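Local structure of amphiphysin (Drosophila melanogaster, 1URU) at residues I38-H42 / L189-P194; V67-Q71 / W106-A110; K141-Y145 / A178-Y182. The protein probably senses or induces membrane curvature through its BAR domain, a helical coiled-coil dimer, during endocytosis-related membrane remodelling. One frame throughout, in Å; residues are numbered along the deposited sequence.

Contact 1 (I38-H42 / L189-P194)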
ATOM      1  N   ILE A  38       2.490 -45.276   8.127  1.00 50.43           N
ATOM      2  CA  ILE A  38       2.383 -44.174   9.092  1.00 50.25           C
ATOM      3  C   ILE A  38       3.418 -43.097   8.796  1.00 50.50           C
ATOM      4  O   ILE A  38       3.129 -41.923   8.922  1.00 51.09           O
ATOM      5  CB  ILE A  38       2.558 -44.709  10.559  1.00 50.04           C
ATOM      6  CG1 ILE A  38       1.251 -45.303  11.071  1.00 50.23           C
ATOM      7  CG2 ILE A  38       3.061 -43.635  11.529  1.00 49.29           C
ATOM      8  CD1 ILE A  38       1.442 -46.498  11.977  1.00 50.21           C
ATOM      9  N   PHE A  39       4.636 -43.499   8.443  1.00 50.69           N
ATOM     10  CA  PHE A  39       5.716 -42.549   8.195  1.00 50.56           C
ATOM     11  C   PHE A  39       5.352 -41.711   6.986  1.00 50.98           C
ATOM     12  O   PHE A  39       5.545 -40.503   6.991  1.00 51.35           O
ATOM     13  CB  PHE A  39       7.032 -43.288   7.931  1.00 50.47           C
ATOM     14  CG  PHE A  39       8.215 -42.384   7.732  1.00 49.01           C
ATOM     15  CD1 PHE A  39       9.068 -42.101   8.783  1.00 48.32           C
ATOM     16  CD2 PHE A  39       8.493 -41.844   6.484  1.00 48.43           C
ATOM     17  CE1 PHE A  39      10.165 -41.273   8.604  1.00 48.11           C
ATOM     18  CE2 PHE A  39       9.594 -41.008   6.291  1.00 47.98           C
ATOM     19  CZ  PHE A  39      10.423 -40.718   7.354  1.00 48.18           C
ATOM     20  N   ASP A  40       4.832 -42.374   5.950  1.00 50.95           N
ATOM     21  CA  ASP A  40       4.427 -41.724   4.719  1.00 51.04           C
ATOM     22  C   ASP A  40       3.391 -40.670   4.983  1.00 50.56           C
ATOM     23  O   ASP A  40       3.444 -39.614   4.400  1.00 50.69           O
ATOM     24  CB  ASP A  40       3.832 -42.736   3.753  1.00 51.61           C
ATOM     25  CG  ASP A  40       4.829 -43.211   2.731  1.00 54.01           C
ATOM     26  OD1 ASP A  40       4.733 -42.727   1.572  1.00 58.77           O
ATOM     27  OD2 ASP A  40       5.733 -44.041   2.992  1.00 54.68           O
ATOM     28  N   ASP A  41       2.426 -40.980   5.839  1.00 50.25           N
ATOM     29  CA  ASP A  41       1.375 -40.038   6.174  1.00 50.08           C
ATOM     30  C   ASP A  41       1.967 -38.828   6.866  1.00 50.08           C
ATOM     31  O   ASP A  41       1.529 -37.709   6.618  1.00 49.97           O
ATOM     32  CB  ASP A  41       0.302 -40.682   7.053  1.00 49.98           C
ATOM     33  CG  ASP A  41      -0.636 -41.593   6.271  1.00 49.70           C
ATOM     34  OD1 ASP A  41      -0.505 -41.699   5.042  1.00 48.54           O
ATOM     35  OD2 ASP A  41      -1.525 -42.277   6.812  1.00 50.89           O
ATOM     36  N   HIS A  42       2.960 -39.056   7.722  1.00 50.05           N
ATOM     37  CA  HIS A  42       3.694 -37.968   8.373  1.00 50.53           C
ATOM     38  C   HIS A  42       4.404 -37.079   7.363  1.00 50.77           C
ATOM     39  O   HIS A  42       4.494 -35.867   7.549  1.00 50.48           O
ATOM     40  CB  HIS A  42       4.747 -38.504   9.329  1.00 50.60           C
ATOM     41  CG  HIS A  42       4.199 -39.053  10.604  1.00 50.79           C
ATOM     42  ND1 HIS A  42       3.514 -38.280  11.512  1.00 51.79           N
ATOM     43  CD2 HIS A  42       4.253 -40.298  11.130  1.00 51.34           C
ATOM     44  CE1 HIS A  42       3.169 -39.027  12.547  1.00 52.48           C
ATOM     45  NE2 HIS A  42       3.605 -40.257  12.339  1.00 52.57           N
ATOM     46  N   LEU A 189      12.612 -39.630  13.414  1.00 50.22           N
ATOM     47  CA  LEU A 189      11.652 -38.992  12.537  1.00 49.71           C
ATOM     48  C   LEU A 189      10.193 -39.355  12.887  1.00 49.24           C
ATOM     49  O   LEU A 189       9.258 -38.557  12.671  1.00 49.27           O
ATOM     50  CB  LEU A 189      11.971 -39.321  11.072  1.00 49.93           C
ATOM     51  CG  LEU A 189      12.906 -38.364  10.275  1.00 49.75           C
ATOM     52  CD1 LEU A 189      13.387 -37.122  11.054  1.00 48.37           C
ATOM     53  CD2 LEU A 189      14.078 -39.100   9.712  1.00 48.15           C
ATOM     54  N   HIS A 190       9.994 -40.552  13.433  1.00 48.09           N
ATOM     55  CA  HIS A 190       8.661 -40.982  13.827  1.00 46.48           C
ATOM     56  C   HIS A 190       8.113 -40.154  14.987  1.00 45.84           C
ATOM     57  O   HIS A 190       6.911 -40.023  15.117  1.00 45.55           O
ATOM     58  CB  HIS A 190       8.656 -42.476  14.147  1.00 45.91           C
ATOM     59  CG  HIS A 190       8.219 -43.315  13.002  1.00 44.20           C
ATOM     60  ND1 HIS A 190       6.921 -43.309  12.542  1.00 43.33           N
ATOM     61  CD2 HIS A 190       8.907 -44.148  12.190  1.00 43.60           C
ATOM     62  CE1 HIS A 190       6.831 -44.119  11.503  1.00 44.18           C
ATOM     63  NE2 HIS A 190       8.023 -44.631  11.261  1.00 41.06           N
ATOM     64  N   ASP A 191       9.003 -39.608  15.807  1.00 45.54           N
ATOM     65  CA  ASP A 191       8.652 -38.651  16.857  1.00 45.79           C
ATOM     66  C   ASP A 191       8.771 -37.202  16.393  1.00 45.87           C
ATOM     67  O   ASP A 191       7.919 -36.366  16.707  1.00 46.21           O
ATOM     68  CB  ASP A 191       9.586 -38.803  18.063  1.00 46.44           C
ATOM     69  CG  ASP A 191       9.428 -40.143  18.803  1.00 46.98           C
ATOM     70  OD1 ASP A 191       8.415 -40.872  18.624  1.00 47.58           O
ATOM     71  OD2 ASP A 191      10.306 -40.530  19.595  1.00 48.80           O
ATOM     72  N   GLU A 192       9.829 -36.885  15.654  1.00 45.57           N
ATOM     73  CA  GLU A 192      10.123 -35.492  15.368  1.00 45.98           C
ATOM     74  C   GLU A 192       9.101 -34.873  14.406  1.00 45.84           C
ATOM     75  O   GLU A 192       8.713 -33.727  14.571  1.00 45.67           O
ATOM     76  CB  GLU A 192      11.560 -35.309  14.848  1.00 46.08           C
ATOM     77  CG  GLU A 192      12.596 -35.190  15.956  1.00 47.05           C
ATOM     78  CD  GLU A 192      14.024 -35.236  15.439  1.00 50.03           C
ATOM     79  OE1 GLU A 192      14.317 -34.638  14.373  1.00 53.41           O
ATOM     80  OE2 GLU A 192      14.869 -35.876  16.089  1.00 51.24           O
ATOM     81  N   LEU A 193       8.690 -35.639  13.402  1.00 45.72           N
ATOM     82  CA  LEU A 193       7.781 -35.145  12.379  1.00 45.66           C
ATOM     83  C   LEU A 193       6.417 -34.755  12.924  1.00 45.06           C
ATOM     84  O   LEU A 193       5.995 -33.639  12.701  1.00 45.99           O
ATOM     85  CB  LEU A 193       7.629 -36.161  11.234  1.00 45.76           C
ATOM     86  CG  LEU A 193       8.847 -36.288  10.325  1.00 45.99           C
ATOM     87  CD1 LEU A 193       8.789 -37.567   9.509  1.00 46.24           C
ATOM     88  CD2 LEU A 193       8.994 -35.056   9.415  1.00 44.57           C
ATOM     89  N   PRO A 194       5.696 -35.655  13.587  1.00 44.35           N
ATOM     90  CA  PRO A 194       4.408 -35.281  14.200  1.00 44.00           C
ATOM     91  C   PRO A 194       4.512 -34.192  15.259  1.00 43.66           C
ATOM     92  O   PRO A 194       3.596 -33.412  15.407  1.00 43.74           O
ATOM     93  CB  PRO A 194       3.923 -36.593  14.847  1.00 43.59           C
ATOM     94  CG  PRO A 194       5.100 -37.444  14.917  1.00 43.67           C
ATOM     95  CD  PRO A 194       5.983 -37.085  13.776  1.00 44.08           C
TER
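Phe39 and His190 meet where the helix holding residues 38-42 runs beside the one holding residues 189-194, the two N-to-C directions differing by 31°. How one aromatic side chain can serve several neighbours is seen by following Phe39 outward. Its CB already lies 3.7 Å from CE1 of His190, off the rim of the imidazole. With CG anti to the backbone N (chi1 -177°), the ring then extends across toward the other helix, and CD1 reaches the imidazole face, 3.7 Å from NE2 of His190. The result is a T-shaped pair in which Phe39 gives the edge and His190 the face, with planes at 70°. Farther out, CE1 of Phe39 comes to 3.6 Å from CB of Leu189, which stands near the plane of the phenyl ring at its rim. The tip, CZ, is 4.2 Å from CD1 of Leu193. Arg138 of helix 92-156 adds a cation-pi contact to the same phenyl ring, and Leu189 rests against that helix too.

The imidazole of His190 is also met at its edge by CG2 of Ile38, 3.8 Å from CE1 of His190. One turn along the first helix, His42 turns a ring face to the proline: CD of Pro194 sits 3.9 Å from the centroid of the His42 ring, a CH-pi contact over the face, offset toward the rim.

No hydrogen bond or salt bridge crosses the contact, which rests on carbon surfaces and aromatic faces. The two imidazoles nevertheless approach, NE2 of His42 lying 4.5 Å from ND1 of His190, so protonating one ring would probably make protonation of the other less favourable.

Contact 2 (V67-Q71 / W106-A110)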
ATOM      1  N   VAL A  67       2.925  -2.378   1.984  1.00 43.28           N
ATOM      2  CA  VAL A  67       2.670  -1.488   3.111  1.00 44.20           C
ATOM      3  C   VAL A  67       3.696  -0.345   3.153  1.00 45.38           C
ATOM      4  O   VAL A  67       3.328   0.826   3.251  1.00 45.84           O
ATOM      5  CB  VAL A  67       2.764  -2.268   4.477  1.00 44.11           C
ATOM      6  CG1 VAL A  67       2.726  -1.308   5.631  1.00 43.75           C
ATOM      7  CG2 VAL A  67       1.667  -3.362   4.609  1.00 43.79           C
ATOM      8  N   ARG A  68       4.975  -0.714   3.136  1.00 46.40           N
ATOM      9  CA  ARG A  68       6.091   0.214   3.110  1.00 47.30           C
ATOM     10  C   ARG A  68       5.848   1.267   2.037  1.00 47.04           C
ATOM     11  O   ARG A  68       5.888   2.460   2.317  1.00 46.88           O
ATOM     12  CB  ARG A  68       7.419  -0.527   2.844  1.00 47.75           C
ATOM     13  CG  ARG A  68       8.324  -0.654   4.072  1.00 50.93           C
ATOM     14  CD  ARG A  68       9.226  -1.910   4.126  1.00 54.23           C
ATOM     15  NE  ARG A  68       9.263  -2.463   5.489  1.00 58.63           N
ATOM     16  CZ  ARG A  68      10.201  -3.297   5.982  1.00 61.01           C
ATOM     17  NH1 ARG A  68      11.226  -3.701   5.231  1.00 61.98           N
ATOM     18  NH2 ARG A  68      10.117  -3.716   7.250  1.00 60.24           N
ATOM     19  N   ALA A  69       5.571   0.825   0.817  1.00 46.96           N
ATOM     20  CA  ALA A  69       5.298   1.754  -0.283  1.00 47.05           C
ATOM     21  C   ALA A  69       4.071   2.643  -0.012  1.00 46.92           C
ATOM     22  O   ALA A  69       4.038   3.803  -0.447  1.00 47.46           O
ATOM     23  CB  ALA A  69       5.108   0.994  -1.578  1.00 46.88           C
ATOM     24  N   ALA A  70       3.078   2.105   0.696  1.00 46.14           N
ATOM     25  CA  ALA A  70       1.881   2.868   1.051  1.00 46.19           C
ATOM     26  C   ALA A  70       2.189   3.978   2.078  1.00 45.90           C
ATOM     27  O   ALA A  70       1.677   5.094   1.975  1.00 45.05           O
ATOM     28  CB  ALA A  70       0.783   1.925   1.579  1.00 45.99           C
ATOM     29  N   GLN A  71       3.016   3.626   3.069  1.00 45.45           N
ATOM     30  CA  GLN A  71       3.559   4.552   4.049  1.00 45.00           C
ATOM     31  C   GLN A  71       4.224   5.740   3.344  1.00 45.23           C
ATOM     32  O   GLN A  71       3.919   6.914   3.626  1.00 44.75           O
ATOM     33  CB  GLN A  71       4.581   3.806   4.909  1.00 44.89           C
ATOM     34  CG  GLN A  71       5.417   4.683   5.858  1.00 45.07           C
ATOM     35  CD  GLN A  71       6.474   3.904   6.623  1.00 42.58           C
ATOM     36  OE1 GLN A  71       6.903   2.841   6.184  1.00 41.25           O
ATOM     37  NE2 GLN A  71       6.903   4.445   7.755  1.00 41.13           N
ATOM     38  N   TRP A 106       2.327   4.862  11.116  1.00 46.98           N
ATOM     39  CA  TRP A 106       2.706   4.096   9.950  1.00 47.56           C
ATOM     40  C   TRP A 106       4.060   3.441  10.198  1.00 48.39           C
ATOM     41  O   TRP A 106       4.313   2.339   9.720  1.00 48.88           O
ATOM     42  CB  TRP A 106       2.789   4.976   8.700  1.00 47.46           C
ATOM     43  CG  TRP A 106       1.501   5.112   7.876  1.00 47.02           C
ATOM     44  CD1 TRP A 106       0.596   6.149   7.919  1.00 45.66           C
ATOM     45  CD2 TRP A 106       1.008   4.199   6.884  1.00 44.84           C
ATOM     46  NE1 TRP A 106      -0.411   5.932   7.012  1.00 45.52           N
ATOM     47  CE2 TRP A 106      -0.191   4.747   6.364  1.00 44.70           C
ATOM     48  CE3 TRP A 106       1.461   2.975   6.370  1.00 43.21           C
ATOM     49  CZ2 TRP A 106      -0.939   4.116   5.354  1.00 44.26           C
ATOM     50  CZ3 TRP A 106       0.712   2.345   5.363  1.00 43.82           C
ATOM     51  CH2 TRP A 106      -0.471   2.920   4.868  1.00 43.45           C
ATOM     52  N   ALA A 107       4.932   4.100  10.951  1.00 49.00           N
ATOM     53  CA  ALA A 107       6.233   3.513  11.242  1.00 49.78           C
ATOM     54  C   ALA A 107       6.230   2.414  12.332  1.00 50.34           C
ATOM     55  O   ALA A 107       7.023   1.482  12.216  1.00 50.45           O
ATOM     56  CB  ALA A 107       7.224   4.585  11.569  1.00 49.97           C
ATOM     57  N   ASP A 108       5.383   2.513  13.375  1.00 50.69           N
ATOM     58  CA  ASP A 108       5.226   1.404  14.331  1.00 51.03           C
ATOM     59  C   ASP A 108       4.756   0.206  13.503  1.00 50.54           C
ATOM     60  O   ASP A 108       5.408  -0.837  13.495  1.00 50.72           O
ATOM     61  CB  ASP A 108       4.195   1.637  15.467  1.00 51.32           C
ATOM     62  CG  ASP A 108       4.322   2.993  16.141  1.00 54.12           C
ATOM     63  OD1 ASP A 108       5.424   3.575  16.076  1.00 56.04           O
ATOM     64  OD2 ASP A 108       3.366   3.559  16.768  1.00 57.14           O
ATOM     65  N   PHE A 109       3.626   0.397  12.814  1.00 49.72           N
ATOM     66  CA  PHE A 109       2.981  -0.603  11.973  1.00 49.06           C
ATOM     67  C   PHE A 109       4.022  -1.345  11.148  1.00 49.15           C
ATOM     68  O   PHE A 109       4.149  -2.549  11.270  1.00 49.11           O
ATOM     69  CB  PHE A 109       1.914   0.067  11.090  1.00 48.67           C
ATOM     70  CG  PHE A 109       1.101  -0.892  10.248  1.00 47.68           C
ATOM     71  CD1 PHE A 109       0.449  -1.977  10.819  1.00 47.29           C
ATOM     72  CD2 PHE A 109       0.979  -0.697   8.869  1.00 44.95           C
ATOM     73  CE1 PHE A 109      -0.305  -2.865  10.025  1.00 46.44           C
ATOM     74  CE2 PHE A 109       0.236  -1.559   8.079  1.00 44.14           C
ATOM     75  CZ  PHE A 109      -0.401  -2.645   8.647  1.00 45.55           C
ATOM     76  N   ALA A 110       4.814  -0.629  10.366  1.00 49.41           N
ATOM     77  CA  ALA A 110       5.786  -1.275   9.471  1.00 49.95           C
ATOM     78  C   ALA A 110       6.965  -1.932  10.215  1.00 50.51           C
ATOM     79  O   ALA A 110       7.569  -2.868   9.696  1.00 50.50           O
ATOM     80  CB  ALA A 110       6.307  -0.279   8.424  1.00 49.48           C
TER
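The carbonyl oxygen of Val67 accepts the helical bond from Gln71 N at 2.8 Å and a weak one from Ala70 N, and across the interface it also comes near CZ3 of Trp106, at 3.7 Å, obliquely to the indole. The case illustrates how a large flat side chain can cover a turn of a neighbouring helix whose carbonyl at Val67 is already used within that helix. Trp106 lays one face of its six-membered ring over that turn, with CA of Gln71 3.9 Å from the ring centroid in a CH-pi contact offset toward the rim. The far corner of the indole, CH2, reaches the methyl group of Ala70, 3.7 Å from its CB.

Gln71 runs past the indole in the opposite direction. Its CG is anti to the backbone N (chi1 171°) and the chain stays extended beyond it, which carries the amide alongside the second helix, its plane only 16° from that of the indole. There NE2 of Gln71 lies 3.7 Å from CA of Ala107, and OE1 of Gln71 faces the methyl group of Ala110; neither is a hydrogen bond. On the buried flank, CG1 of Val67 touches CE2 of Phe109 at 3.5 Å. Phe218 of helix 172-239 stacks on Phe109 and meets Trp106 edge-to-face, so the third helix closes over both rings.

With an alanine in place of Trp106, the turn from Val67 to Gln71 would probably lose its aromatic cover, opening a gap beside Ala70 and leaving Phe218 without its edge-to-face mate.

The segment axes are 10.3 Å apart and antiparallel, at 169°. Successive helices paired in this way, with a third packed against them, form the long helical coiled coil characteristic of a BAR domain.

Contact 3 (K141-Y145 / A178-Y182); sequences KLIDY and ARRTY
In the BAR-domain coiled coil, helices 92-156 and 172-239 follow each other along the chain and pack antiparallel, here at 156° with segment axes 9.2 Å apart. The close pairing is consistent with the small residue where the backbones come nearest: the methyl group of Ala178 sits 3.9 Å from CB of Tyr145. From there two tyrosines extend from opposing helices and cross at about a right angle, their ring planes set obliquely at 36° and CD2 of Tyr145 lying 3.9 Å from CD2 of Tyr182. Each also carries an aliphatic group on a face. Leu142 runs beside Tyr182, pointing the same way, and places CD1 4.1 Å from the centroid of that ring in a CH-pi contact. At the margin, CD of Lys141 crosses CG2 of Thr181 at 3.6 Å. The guanidinium of Arg179 is turned to Glu176, its salt-bridge partner, and although it comes near the hydroxyl of Tyr145 it makes no hydrogen bond there. With CG of Tyr145 anti to the backbone N (chi1 160°), its ring reaches across to the root of the arginine side chain: CB of Arg179 lies over one face, 3.9 Å from the ring centroid.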
ATOM      1  N   LYS A 141      19.495 -43.801   3.680  1.00 71.03           N
ATOM      2  CA  LYS A 141      19.965 -44.855   4.575  1.00 71.35           C
ATOM      3  C   LYS A 141      19.104 -46.143   4.501  1.00 71.69           C
ATOM      4  O   LYS A 141      19.598 -47.239   4.817  1.00 71.47           O
ATOM      5  CB  LYS A 141      20.003 -44.353   6.037  1.00 71.34           C
ATOM      6  CG  LYS A 141      20.790 -43.047   6.295  1.00 71.33           C
ATOM      7  CD  LYS A 141      22.209 -43.261   6.825  1.00 72.31           C
ATOM      8  CE  LYS A 141      23.285 -42.590   5.940  1.00 72.46           C
ATOM      9  NZ  LYS A 141      24.483 -43.471   5.751  1.00 72.26           N
ATOM     10  N   LEU A 142      17.837 -46.006   4.101  1.00 71.90           N
ATOM     11  CA  LEU A 142      16.931 -47.140   3.967  1.00 72.46           C
ATOM     12  C   LEU A 142      17.248 -47.956   2.706  1.00 73.66           C
ATOM     13  O   LEU A 142      17.411 -49.163   2.802  1.00 73.65           O
ATOM     14  CB  LEU A 142      15.458 -46.688   3.974  1.00 72.39           C
ATOM     15  CG  LEU A 142      14.328 -47.723   3.751  1.00 71.17           C
ATOM     16  CD1 LEU A 142      14.425 -48.886   4.691  1.00 70.33           C
ATOM     17  CD2 LEU A 142      12.946 -47.107   3.890  1.00 70.78           C
ATOM     18  N   ILE A 143      17.361 -47.327   1.531  1.00 75.06           N
ATOM     19  CA  ILE A 143      17.705 -48.089   0.303  1.00 76.14           C
ATOM     20  C   ILE A 143      19.152 -48.646   0.284  1.00 77.21           C
ATOM     21  O   ILE A 143      19.470 -49.503  -0.543  1.00 77.74           O
ATOM     22  CB  ILE A 143      17.460 -47.277  -1.007  1.00 76.04           C
ATOM     23  CG1 ILE A 143      18.624 -46.287  -1.236  1.00 75.76           C
ATOM     24  CG2 ILE A 143      16.033 -46.660  -1.016  1.00 75.47           C
ATOM     25  CD1 ILE A 143      18.369 -45.206  -2.266  1.00 76.02           C
ATOM     26  N   ASP A 144      20.020 -48.136   1.160  1.00 78.21           N
ATOM     27  CA  ASP A 144      21.372 -48.657   1.326  1.00 78.91           C
ATOM     28  C   ASP A 144      21.303 -49.928   2.180  1.00 79.55           C
ATOM     29  O   ASP A 144      22.006 -50.902   1.910  1.00 79.49           O
ATOM     30  CB  ASP A 144      22.266 -47.589   1.978  1.00 79.03           C
ATOM     31  CG  ASP A 144      23.736 -48.027   2.128  1.00 79.89           C
ATOM     32  OD1 ASP A 144      24.281 -47.876   3.248  1.00 79.22           O
ATOM     33  OD2 ASP A 144      24.431 -48.508   1.194  1.00 81.25           O
ATOM     34  N   TYR A 145      20.431 -49.905   3.190  1.00 80.38           N
ATOM     35  CA  TYR A 145      20.273 -51.001   4.152  1.00 81.01           C
ATOM     36  C   TYR A 145      19.564 -52.184   3.521  1.00 81.54           C
ATOM     37  O   TYR A 145      20.008 -53.312   3.699  1.00 81.93           O
ATOM     38  CB  TYR A 145      19.527 -50.499   5.397  1.00 81.05           C
ATOM     39  CG  TYR A 145      18.850 -51.526   6.304  1.00 81.91           C
ATOM     40  CD1 TYR A 145      19.428 -52.760   6.592  1.00 83.01           C
ATOM     41  CD2 TYR A 145      17.632 -51.219   6.921  1.00 83.18           C
ATOM     42  CE1 TYR A 145      18.783 -53.681   7.449  1.00 84.31           C
ATOM     43  CE2 TYR A 145      16.985 -52.116   7.775  1.00 83.76           C
ATOM     44  CZ  TYR A 145      17.561 -53.344   8.039  1.00 84.85           C
ATOM     45  OH  TYR A 145      16.909 -54.214   8.898  1.00 85.37           O
ATOM     46  N   ALA A 178      24.404 -50.239   8.721  1.00 70.12           N
ATOM     47  CA  ALA A 178      23.345 -49.577   7.963  1.00 69.29           C
ATOM     48  C   ALA A 178      21.992 -49.676   8.685  1.00 68.52           C
ATOM     49  O   ALA A 178      21.124 -48.824   8.510  1.00 67.84           O
ATOM     50  CB  ALA A 178      23.258 -50.154   6.553  1.00 69.13           C
ATOM     51  N   ARG A 179      21.837 -50.711   9.503  1.00 67.98           N
ATOM     52  CA  ARG A 179      20.605 -50.940  10.238  1.00 67.75           C
ATOM     53  C   ARG A 179      20.610 -50.211  11.580  1.00 67.34           C
ATOM     54  O   ARG A 179      19.593 -49.706  11.987  1.00 66.79           O
ATOM     55  CB  ARG A 179      20.381 -52.435  10.424  1.00 67.65           C
ATOM     56  CG  ARG A 179      19.216 -52.809  11.325  1.00 68.88           C
ATOM     57  CD  ARG A 179      19.625 -53.651  12.546  1.00 71.37           C
ATOM     58  NE  ARG A 179      20.244 -54.918  12.122  1.00 73.35           N
ATOM     59  CZ  ARG A 179      19.566 -55.967  11.622  1.00 73.74           C
ATOM     60  NH1 ARG A 179      18.239 -55.924  11.472  1.00 73.87           N
ATOM     61  NH2 ARG A 179      20.224 -57.062  11.255  1.00 72.81           N
ATOM     62  N   ARG A 180      21.736 -50.165  12.275  1.00 67.48           N
ATOM     63  CA  ARG A 180      21.839 -49.328  13.471  1.00 68.17           C
ATOM     64  C   ARG A 180      21.600 -47.870  13.066  1.00 67.68           C
ATOM     65  O   ARG A 180      20.826 -47.152  13.695  1.00 68.05           O
ATOM     66  CB  ARG A 180      23.212 -49.493  14.147  1.00 68.73           C
ATOM     67  CG  ARG A 180      23.461 -48.643  15.443  1.00 71.64           C
ATOM     68  CD  ARG A 180      23.281 -49.421  16.786  1.00 75.27           C
ATOM     69  NE  ARG A 180      22.802 -48.601  17.925  1.00 77.39           N
ATOM     70  CZ  ARG A 180      22.417 -49.096  19.120  1.00 79.37           C
ATOM     71  NH1 ARG A 180      22.442 -50.408  19.352  1.00 80.30           N
ATOM     72  NH2 ARG A 180      21.999 -48.281  20.089  1.00 79.38           N
ATOM     73  N   THR A 181      22.242 -47.463  11.980  1.00 67.14           N
ATOM     74  CA  THR A 181      22.224 -46.086  11.493  1.00 66.48           C
ATOM     75  C   THR A 181      20.834 -45.674  10.972  1.00 66.09           C
ATOM     76  O   THR A 181      20.396 -44.543  11.175  1.00 66.67           O
ATOM     77  CB  THR A 181      23.357 -45.896  10.408  1.00 66.32           C
ATOM     78  OG1 THR A 181      23.857 -44.559  10.435  1.00 67.34           O
ATOM     79  CG2 THR A 181      22.855 -46.064   8.974  1.00 65.79           C
ATOM     80  N   TYR A 182      20.143 -46.592  10.306  1.00 65.33           N
ATOM     81  CA  TYR A 182      18.783 -46.341   9.827  1.00 64.48           C
ATOM     82  C   TYR A 182      17.769 -46.298  10.983  1.00 64.05           C
ATOM     83  O   TYR A 182      16.903 -45.426  11.014  1.00 63.51           O
ATOM     84  CB  TYR A 182      18.354 -47.417   8.825  1.00 64.23           C
ATOM     85  CG  TYR A 182      16.875 -47.357   8.550  1.00 64.11           C
ATOM     86  CD1 TYR A 182      16.331 -46.277   7.874  1.00 64.05           C
ATOM     87  CD2 TYR A 182      16.008 -48.346   9.010  1.00 63.17           C
ATOM     88  CE1 TYR A 182      14.978 -46.201   7.638  1.00 63.75           C
ATOM     89  CE2 TYR A 182      14.652 -48.269   8.775  1.00 61.87           C
ATOM     90  CZ  TYR A 182      14.150 -47.193   8.092  1.00 62.45           C
ATOM     91  OH  TYR A 182      12.813 -47.072   7.843  1.00 64.12           O
TER

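Together the three contacts sample all three pairings of one bundle: contact 1 joins helix 35-84 to helix 172-239, contact 2 joins helix 35-84 to helix 92-156, and contact 3 joins helix 92-156 to helix 172-239. Contacts 1 and 3 are neighbours on the same side of the chain's centre, their centres about 17 Å apart and their nearest atoms about 6 Å apart without touching; Arg138 lies beside both, meeting Phe39 and Leu189 in one and Tyr182 in the other. Contact 2 lies on the opposite side, its centre about 41 Å from that of contact 1 and about 52 Å from that of contact 3, as befits a strongly elongated domain.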